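Local atomic coordinates of levoglucosan dehydrogenase (Pseudarthrobacter phenanthrenivorans, PDB entry 6A3F), a protein that catalyses the NAD+-dependent oxidation of levoglucosan (1,6-anhydro-beta-D-glucose) to 3-dehydrolevoglucosan, the reaction of a homotetrameric sugar dehydrogenase of the Gfo/Idh/MocA family. Residues Gly172-Phe177 against Tyr220-Phe225; His213-Ala218 against Leu388-Ile393. All blocks are in the same frame, centred on the assembly; numbering follows the deposited sequence.

Contact 1: residues Gly172-Phe177 against Tyr220-Phe225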
ATOM      1  N   GLY B 172       0.731  -6.148 -24.597  1.00 20.49           N
ATOM      2  CA  GLY B 172       0.480  -7.277 -25.489  1.00 20.96           C
ATOM      3  C   GLY B 172      -1.007  -7.545 -25.675  1.00 21.73           C
ATOM      4  O   GLY B 172      -1.831  -6.631 -25.567  1.00 22.10           O
ATOM      5  N   ARG B 173      -1.337  -8.808 -25.904  1.00 22.49           N
ATOM      6  CA  ARG B 173      -2.715  -9.183 -26.068  1.00 23.68           C
ATOM      7  C   ARG B 173      -3.317  -9.500 -24.702  1.00 21.49           C
ATOM      8  O   ARG B 173      -2.682 -10.121 -23.864  1.00 21.38           O
ATOM      9  CB  ARG B 173      -2.850 -10.407 -26.971  1.00 25.67           C
ATOM     10  CG  ARG B 173      -2.459 -10.157 -28.427  1.00 27.93           C
ATOM     11  CD  ARG B 173      -3.408  -9.193 -29.098  1.00 32.54           C
ATOM     12  NE  ARG B 173      -3.184  -9.069 -30.535  1.00 36.16           N
ATOM     13  CZ  ARG B 173      -3.733  -9.835 -31.477  1.00 38.89           C
ATOM     14  NH1 ARG B 173      -4.596 -10.783 -31.163  1.00 31.24           N
ATOM     15  NH2 ARG B 173      -3.447  -9.593 -32.749  1.00 35.79           N
ATOM     16  N   ILE B 174      -4.574  -9.148 -24.532  1.00 22.36           N
ATOM     17  CA  ILE B 174      -5.238  -9.470 -23.271  1.00 21.95           C
ATOM     18  C   ILE B 174      -5.667 -10.949 -23.219  1.00 23.89           C
ATOM     19  O   ILE B 174      -6.343 -11.418 -24.129  1.00 22.08           O
ATOM     20  CB  ILE B 174      -6.418  -8.518 -23.060  1.00 21.08           C
ATOM     21  CG1 ILE B 174      -5.923  -7.075 -22.910  1.00 23.38           C
ATOM     22  CG2 ILE B 174      -7.262  -9.004 -21.885  1.00 22.28           C
ATOM     23  CD1 ILE B 174      -7.009  -6.054 -22.760  1.00 25.16           C
ATOM     24  N   LEU B 175      -5.361 -11.628 -22.096  1.00 19.61           N
ATOM     25  CA  LEU B 175      -5.735 -13.003 -21.833  1.00 20.84           C
ATOM     26  C   LEU B 175      -6.883 -13.073 -20.816  1.00 21.82           C
ATOM     27  O   LEU B 175      -7.794 -13.897 -20.971  1.00 19.97           O
ATOM     28  CB  LEU B 175      -4.534 -13.755 -21.293  1.00 20.06           C
ATOM     29  CG  LEU B 175      -3.278 -13.639 -22.128  1.00 21.59           C
ATOM     30  CD1 LEU B 175      -2.162 -14.421 -21.467  1.00 22.29           C
ATOM     31  CD2 LEU B 175      -3.566 -14.063 -23.574  1.00 21.82           C
ATOM     32  N   SER B 176      -6.779 -12.284 -19.723  1.00 21.02           N
ATOM     33  CA  SER B 176      -7.614 -12.504 -18.568  1.00 21.92           C
ATOM     34  C   SER B 176      -7.928 -11.149 -17.908  1.00 20.34           C
ATOM     35  O   SER B 176      -7.094 -10.236 -17.839  1.00 17.63           O
ATOM     36  CB  SER B 176      -6.949 -13.488 -17.625  1.00 20.88           C
ATOM     37  OG  SER B 176      -7.869 -14.084 -16.723  1.00 23.34           O
ATOM     38  N   PHE B 177      -9.198 -11.011 -17.468  1.00 18.84           N
ATOM     39  CA  PHE B 177      -9.723  -9.819 -16.821  1.00 18.86           C
ATOM     40  C   PHE B 177     -10.441 -10.226 -15.532  1.00 19.63           C
ATOM     41  O   PHE B 177     -11.206 -11.192 -15.494  1.00 20.50           O
ATOM     42  CB  PHE B 177     -10.696  -9.067 -17.754  1.00 19.01           C
ATOM     43  CG  PHE B 177     -11.494  -7.934 -17.133  1.00 20.55           C
ATOM     44  CD1 PHE B 177     -12.651  -8.183 -16.412  1.00 20.98           C
ATOM     45  CD2 PHE B 177     -11.061  -6.618 -17.217  1.00 18.20           C
ATOM     46  CE1 PHE B 177     -13.347  -7.145 -15.810  1.00 21.65           C
ATOM     47  CE2 PHE B 177     -11.789  -5.582 -16.665  1.00 19.51           C
ATOM     48  CZ  PHE B 177     -12.925  -5.845 -15.940  1.00 20.77           C
ATOM     49  N   TYR B 220     -14.966  -1.743 -22.426  1.00 19.74           N
ATOM     50  CA  TYR B 220     -14.089  -0.631 -22.868  1.00 20.92           C
ATOM     51  C   TYR B 220     -12.637  -1.118 -23.053  1.00 21.11           C
ATOM     52  O   TYR B 220     -11.954  -0.780 -24.031  1.00 21.01           O
ATOM     53  CB  TYR B 220     -14.228   0.528 -21.878  1.00 21.79           C
ATOM     54  CG  TYR B 220     -13.335   1.730 -22.067  1.00 21.65           C
ATOM     55  CD1 TYR B 220     -13.253   2.391 -23.288  1.00 21.53           C
ATOM     56  CD2 TYR B 220     -12.544   2.198 -21.029  1.00 22.60           C
ATOM     57  CE1 TYR B 220     -12.446   3.507 -23.464  1.00 21.14           C
ATOM     58  CE2 TYR B 220     -11.748   3.334 -21.178  1.00 21.67           C
ATOM     59  CZ  TYR B 220     -11.694   3.985 -22.399  1.00 23.69           C
ATOM     60  OH  TYR B 220     -10.904   5.083 -22.537  1.00 21.74           O
ATOM     61  N   LEU B 221     -12.146  -1.854 -22.092  1.00 20.67           N
ATOM     62  CA  LEU B 221     -10.750  -2.195 -22.026  1.00 20.47           C
ATOM     63  C   LEU B 221     -10.490  -3.536 -22.721  1.00 20.73           C
ATOM     64  O   LEU B 221      -9.352  -3.736 -23.181  1.00 21.61           O
ATOM     65  CB  LEU B 221     -10.300  -2.303 -20.550  1.00 19.99           C
ATOM     66  CG  LEU B 221     -10.446  -1.016 -19.738  1.00 19.46           C
ATOM     67  CD1 LEU B 221     -10.209  -1.293 -18.256  1.00 22.06           C
ATOM     68  CD2 LEU B 221      -9.518   0.069 -20.241  1.00 20.14           C
ATOM     69  N   VAL B 222     -11.434  -4.503 -22.669  1.00 20.77           N
ATOM     70  CA  VAL B 222     -11.185  -5.872 -23.175  1.00 21.66           C
ATOM     71  C   VAL B 222     -11.934  -6.093 -24.503  1.00 23.04           C
ATOM     72  O   VAL B 222     -11.313  -6.425 -25.519  1.00 24.12           O
ATOM     73  CB  VAL B 222     -11.572  -6.961 -22.165  1.00 22.31           C
ATOM     74  CG1 VAL B 222     -11.249  -8.355 -22.667  1.00 23.05           C
ATOM     75  CG2 VAL B 222     -10.880  -6.721 -20.844  1.00 21.06           C
ATOM     76  N   GLY B 223     -13.270  -5.948 -24.474  1.00 22.84           N
ATOM     77  CA  GLY B 223     -14.123  -6.134 -25.671  1.00 22.46           C
ATOM     78  C   GLY B 223     -15.484  -6.716 -25.294  1.00 22.80           C
ATOM     79  O   GLY B 223     -15.875  -6.747 -24.092  1.00 21.54           O
ATOM     80  N   GLU B 224     -16.204  -7.226 -26.305  1.00 22.81           N
ATOM     81  CA  GLU B 224     -17.551  -7.672 -26.091  1.00 24.00           C
ATOM     82  C   GLU B 224     -17.543  -9.024 -25.386  1.00 24.30           C
ATOM     83  O   GLU B 224     -16.642  -9.820 -25.512  1.00 24.73           O
ATOM     84  CB  GLU B 224     -18.300  -7.804 -27.425  1.00 26.49           C
ATOM     85  CG  GLU B 224     -18.465  -6.517 -28.192  1.00 26.55           C
ATOM     86  CD  GLU B 224     -19.455  -5.510 -27.611  1.00 26.41           C
ATOM     87  OE1 GLU B 224     -19.963  -5.720 -26.472  1.00 27.94           O
ATOM     88  OE2 GLU B 224     -19.663  -4.470 -28.279  1.00 29.42           O
ATOM     89  N   PHE B 225     -18.644  -9.300 -24.714  1.00 23.50           N
ATOM     90  CA  PHE B 225     -18.866 -10.523 -24.049  1.00 23.28           C
ATOM     91  C   PHE B 225     -19.471 -11.563 -25.010  1.00 28.07           C
ATOM     92  O   PHE B 225     -20.412 -11.265 -25.743  1.00 33.40           O
ATOM     93  CB  PHE B 225     -19.859 -10.319 -22.897  1.00 23.72           C
ATOM     94  CG  PHE B 225     -19.356  -9.604 -21.663  1.00 22.13           C
ATOM     95  CD1 PHE B 225     -18.462  -8.551 -21.758  1.00 24.60           C
ATOM     96  CD2 PHE B 225     -19.779  -9.990 -20.403  1.00 24.44           C
ATOM     97  CE1 PHE B 225     -18.056  -7.861 -20.619  1.00 23.27           C
ATOM     98  CE2 PHE B 225     -19.347  -9.316 -19.270  1.00 23.99           C
ATOM     99  CZ  PHE B 225     -18.500  -8.240 -19.380  1.00 22.67           C
TER

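Contact 2: residues His213-Ala218 against Leu388-Ile393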
ATOM      1  N   HIS B 213     -21.159  -0.858 -13.852  1.00 20.20           N
ATOM      2  CA  HIS B 213     -19.960   0.011 -13.976  1.00 21.44           C
ATOM      3  C   HIS B 213     -18.737  -0.825 -14.388  1.00 19.81           C
ATOM      4  O   HIS B 213     -17.913  -0.434 -15.255  1.00 20.61           O
ATOM      5  CB  HIS B 213     -19.705   0.763 -12.661  1.00 20.23           C
ATOM      6  CG  HIS B 213     -20.644   1.876 -12.372  1.00 17.62           C
ATOM      7  ND1 HIS B 213     -20.771   2.925 -13.203  1.00 18.78           N
ATOM      8  CD2 HIS B 213     -21.444   2.126 -11.290  1.00 17.08           C
ATOM      9  CE1 HIS B 213     -21.648   3.780 -12.678  1.00 19.27           C
ATOM     10  NE2 HIS B 213     -22.079   3.313 -11.501  1.00 18.58           N
ATOM     11  N   VAL B 214     -18.605  -1.989 -13.770  1.00 20.86           N
ATOM     12  CA  VAL B 214     -17.486  -2.892 -14.035  1.00 20.78           C
ATOM     13  C   VAL B 214     -17.633  -3.514 -15.421  1.00 21.46           C
ATOM     14  O   VAL B 214     -16.634  -3.673 -16.133  1.00 20.29           O
ATOM     15  CB  VAL B 214     -17.332  -3.973 -12.953  1.00 23.94           C
ATOM     16  CG1 VAL B 214     -16.138  -4.898 -13.228  1.00 25.36           C
ATOM     17  CG2 VAL B 214     -17.181  -3.302 -11.597  1.00 26.01           C
ATOM     18  N   ILE B 215     -18.852  -3.907 -15.787  1.00 20.57           N
ATOM     19  CA  ILE B 215     -19.107  -4.476 -17.123  1.00 21.20           C
ATOM     20  C   ILE B 215     -18.756  -3.462 -18.211  1.00 21.66           C
ATOM     21  O   ILE B 215     -18.089  -3.837 -19.192  1.00 22.25           O
ATOM     22  CB  ILE B 215     -20.572  -4.977 -17.228  1.00 20.85           C
ATOM     23  CG1 ILE B 215     -20.765  -6.174 -16.292  1.00 21.85           C
ATOM     24  CG2 ILE B 215     -20.961  -5.306 -18.643  1.00 23.02           C
ATOM     25  CD1 ILE B 215     -22.207  -6.497 -16.055  1.00 23.46           C
ATOM     26  N   ASP B 216     -19.088  -2.180 -18.000  1.00 21.95           N
ATOM     27  CA  ASP B 216     -18.734  -1.130 -18.947  1.00 20.82           C
ATOM     28  C   ASP B 216     -17.219  -1.059 -19.101  1.00 21.22           C
ATOM     29  O   ASP B 216     -16.679  -1.005 -20.257  1.00 20.01           O
ATOM     30  CB  ASP B 216     -19.298   0.258 -18.589  1.00 22.58           C
ATOM     31  CG  ASP B 216     -18.790   1.333 -19.539  1.00 22.62           C
ATOM     32  OD1 ASP B 216     -19.250   1.388 -20.717  1.00 22.63           O
ATOM     33  OD2 ASP B 216     -17.840   2.073 -19.161  1.00 22.89           O
ATOM     34  N   MET B 217     -16.509  -1.130 -17.972  1.00 20.27           N
ATOM     35  CA  MET B 217     -15.030  -1.159 -18.036  1.00 22.26           C
ATOM     36  C   MET B 217     -14.510  -2.378 -18.800  1.00 21.73           C
ATOM     37  O   MET B 217     -13.550  -2.230 -19.512  1.00 20.85           O
ATOM     38  CB  MET B 217     -14.386  -1.139 -16.646  1.00 21.44           C
ATOM     39  CG  MET B 217     -14.475   0.188 -16.023  1.00 22.71           C
ATOM     40  SD  MET B 217     -13.583   0.308 -14.414  1.00 24.12           S
ATOM     41  CE  MET B 217     -14.278   1.873 -13.891  1.00 23.91           C
ATOM     42  N   ALA B 218     -15.086  -3.550 -18.602  1.00 19.11           N
ATOM     43  CA  ALA B 218     -14.663  -4.756 -19.309  1.00 20.29           C
ATOM     44  C   ALA B 218     -14.874  -4.572 -20.820  1.00 21.13           C
ATOM     45  O   ALA B 218     -14.006  -4.942 -21.612  1.00 19.95           O
ATOM     46  CB  ALA B 218     -15.379  -5.947 -18.798  1.00 20.09           C
ATOM     47  N   LEU B 388     -28.320  -6.254 -21.935  1.00 25.07           N
ATOM     48  CA  LEU B 388     -28.378  -7.612 -22.538  1.00 26.09           C
ATOM     49  C   LEU B 388     -27.443  -8.529 -21.759  1.00 27.49           C
ATOM     50  O   LEU B 388     -27.787  -9.681 -21.490  1.00 22.29           O
ATOM     51  CB  LEU B 388     -27.997  -7.604 -24.022  1.00 27.98           C
ATOM     52  CG  LEU B 388     -29.012  -6.980 -24.988  1.00 28.28           C
ATOM     53  CD1 LEU B 388     -28.442  -6.903 -26.388  1.00 27.78           C
ATOM     54  CD2 LEU B 388     -30.330  -7.759 -24.991  1.00 29.94           C
ATOM     55  N   ILE B 389     -26.301  -7.981 -21.304  1.00 24.53           N
ATOM     56  CA  ILE B 389     -25.390  -8.784 -20.495  1.00 24.69           C
ATOM     57  C   ILE B 389     -26.044  -9.094 -19.162  1.00 22.95           C
ATOM     58  O   ILE B 389     -25.979 -10.221 -18.721  1.00 26.09           O
ATOM     59  CB  ILE B 389     -24.046  -8.072 -20.289  1.00 24.31           C
ATOM     60  CG1 ILE B 389     -23.224  -8.067 -21.579  1.00 24.04           C
ATOM     61  CG2 ILE B 389     -23.313  -8.712 -19.139  1.00 24.17           C
ATOM     62  CD1 ILE B 389     -22.180  -6.962 -21.616  1.00 26.66           C
ATOM     63  N   ASP B 390     -26.680  -8.086 -18.558  1.00 23.48           N
ATOM     64  CA  ASP B 390     -27.390  -8.285 -17.282  1.00 25.39           C
ATOM     65  C   ASP B 390     -28.472  -9.355 -17.410  1.00 24.75           C
ATOM     66  O   ASP B 390     -28.626 -10.216 -16.538  1.00 25.26           O
ATOM     67  CB  ASP B 390     -28.038  -6.997 -16.811  1.00 23.62           C
ATOM     68  CG  ASP B 390     -27.053  -6.005 -16.181  1.00 29.00           C
ATOM     69  OD1 ASP B 390     -25.831  -6.238 -16.293  1.00 28.76           O
ATOM     70  OD2 ASP B 390     -27.553  -5.002 -15.556  1.00 28.56           O
ATOM     71  N   ASP B 391     -29.260  -9.277 -18.477  1.00 25.35           N
ATOM     72  CA  ASP B 391     -30.339 -10.297 -18.648  1.00 27.44           C
ATOM     73  C   ASP B 391     -29.752 -11.710 -18.759  1.00 27.27           C
ATOM     74  O   ASP B 391     -30.322 -12.653 -18.203  1.00 28.54           O
ATOM     75  CB  ASP B 391     -31.169  -9.994 -19.882  1.00 27.56           C
ATOM     76  CG  ASP B 391     -32.156  -8.855 -19.642  1.00 32.40           C
ATOM     77  OD1 ASP B 391     -32.377  -8.459 -18.479  1.00 39.16           O
ATOM     78  OD2 ASP B 391     -32.717  -8.420 -20.625  1.00 37.91           O
ATOM     79  N   ALA B 392     -28.610 -11.840 -19.425  1.00 23.82           N
ATOM     80  CA  ALA B 392     -27.925 -13.111 -19.575  1.00 25.20           C
ATOM     81  C   ALA B 392     -27.400 -13.617 -18.233  1.00 24.50           C
ATOM     82  O   ALA B 392     -27.455 -14.806 -17.939  1.00 25.09           O
ATOM     83  CB  ALA B 392     -26.838 -13.014 -20.611  1.00 28.05           C
ATOM     84  N   ILE B 393     -26.920 -12.723 -17.397  1.00 22.79           N
ATOM     85  CA  ILE B 393     -26.409 -13.104 -16.086  1.00 23.00           C
ATOM     86  C   ILE B 393     -27.547 -13.661 -15.226  1.00 23.64           C
ATOM     87  O   ILE B 393     -27.416 -14.682 -14.559  1.00 25.67           O
ATOM     88  CB  ILE B 393     -25.691 -11.878 -15.467  1.00 23.54           C
ATOM     89  CG1 ILE B 393     -24.338 -11.665 -16.156  1.00 22.84           C
ATOM     90  CG2 ILE B 393     -25.598 -12.064 -13.976  1.00 23.36           C
ATOM     91  CD1 ILE B 393     -23.600 -10.400 -15.717  1.00 22.88           C
TER

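Contact 1: residues Gly172-Phe177 against Tyr220-Phe225
I174 and V222 bring the two backbones to within 7.0 Å, CA to CA, where the first residues of strand 174-182 pass the C-terminal end of helix 206-221. This is helix-on-sheet packing in the C-terminal alpha/beta domain of a Gfo/Idh/MocA dehydrogenase, and no hydrogen bond joins the two segments. V222 is received between I174 and F177, each of its methyls meeting a different residue. V222 CG1 lies anti to the backbone N (chi1 -177°) and reaches CG2 of I174 at 4.1 Å, while V222 CG2, turned beside its backbone N, meets CD2 of F177 at 3.6 Å. That methyl also comes within 3.9 Å of F177 CB and approaches the ring obliquely, near its root. A short beta-branched residue suits the place, since it offers two methyls close to the main chain.

Between I174 and F177, L175 and S176 share H300 of strand 294-301 as partner, which makes a classic beta bulge, and their side chains leave the helix side. S176 OG instead hydrogen-bonds E267 of a neighbouring subunit. One face of the strand thus turns apolar side chains to the helix end, while the other, with L175 and S176, meets the neighbouring subunit. Beyond V222, G223 ends the helical path with phi 147°, a backbone that suits glycine because a side chain there would press on the preceding carbonyl. I174 is extended (chi2 177°), a shape that carries its outer methyl toward the last turn of the helix, where I174 CD1 lies 3.3 Å from the carbonyl O of L221, a close carbon-to-oxygen contact.

Contact 2: residues His213-Ala218 against Leu388-Ile393
Between residues 213-218 and 388-393, I215 and I389 have the nearest CA atoms, 8.3 Å apart. The short helical segments come no nearer than 11.5 Å, axis to axis, and their directions differ by 116°. At such a spacing the gap must be bridged by long side chains, and isoleucine supplies them from both helices.

The apolar contacts all run through I215. The I215 and I389 side chains lie alongside each other, running in opposing senses, and both outer and inner methyls take part. The closest pair is I215 CG2 with I389 CD1, at 3.6 Å; in the other sense, I215 CD1 lies 4.0 Å from I389 CG2. A chi1 of -67° sets I215 CG2 anti to the backbone N and leaves CG1 to carry CD1 farther out between the partners. One helical turn after I389, I393 offers its own CD1 to I215 CD1 at 4.2 Å, a looser touch. F225, from strand 225-233, also packs on I215.

The polar atom at this interface is a carboxylate oxygen. D390 OD1 lies 3.6 Å from I215 CD1, a van der Waals contact; the D390 side chain also touches L207 and T212 of helix 206-221.

On the first helix, H213 and D216 serve other surroundings. D216 OD1 forms a salt bridge with R154, and H213, which binds levoglucosan, sets its ring edge-to-face with Y153, another substrate-binding residue. The contact with 388-393 uses a different side of helix 206-221 from the one that carries H213. It is buried helix-helix packing that joins this helix of the C-terminal alpha/beta domain to helix 380-399, late in the chain, with D390 about 8 Å, side chain to side chain, from N103 of the NADH site.

In the fold
Helix 206-221 is common to both contacts, whose centres lie 14 Å apart. Along the chain the order is 172-177, 213-218, 220-225 and 388-393, so the two pairings interlock. Contact 1 holds the helix end to the mixed sheet; contact 2 joins it to helix 380-399, far later in sequence. They meet directly: G223 N makes a probable hydrogen bond to A218 O at 3.1 Å, and A218 CB touches both F177 and F225. F225 also packs on I389, linking strand 225-233 to both helices. The helix that supplies H213 to the levoglucosan site is thereby tied to the sheet and to the chain's C-terminal region.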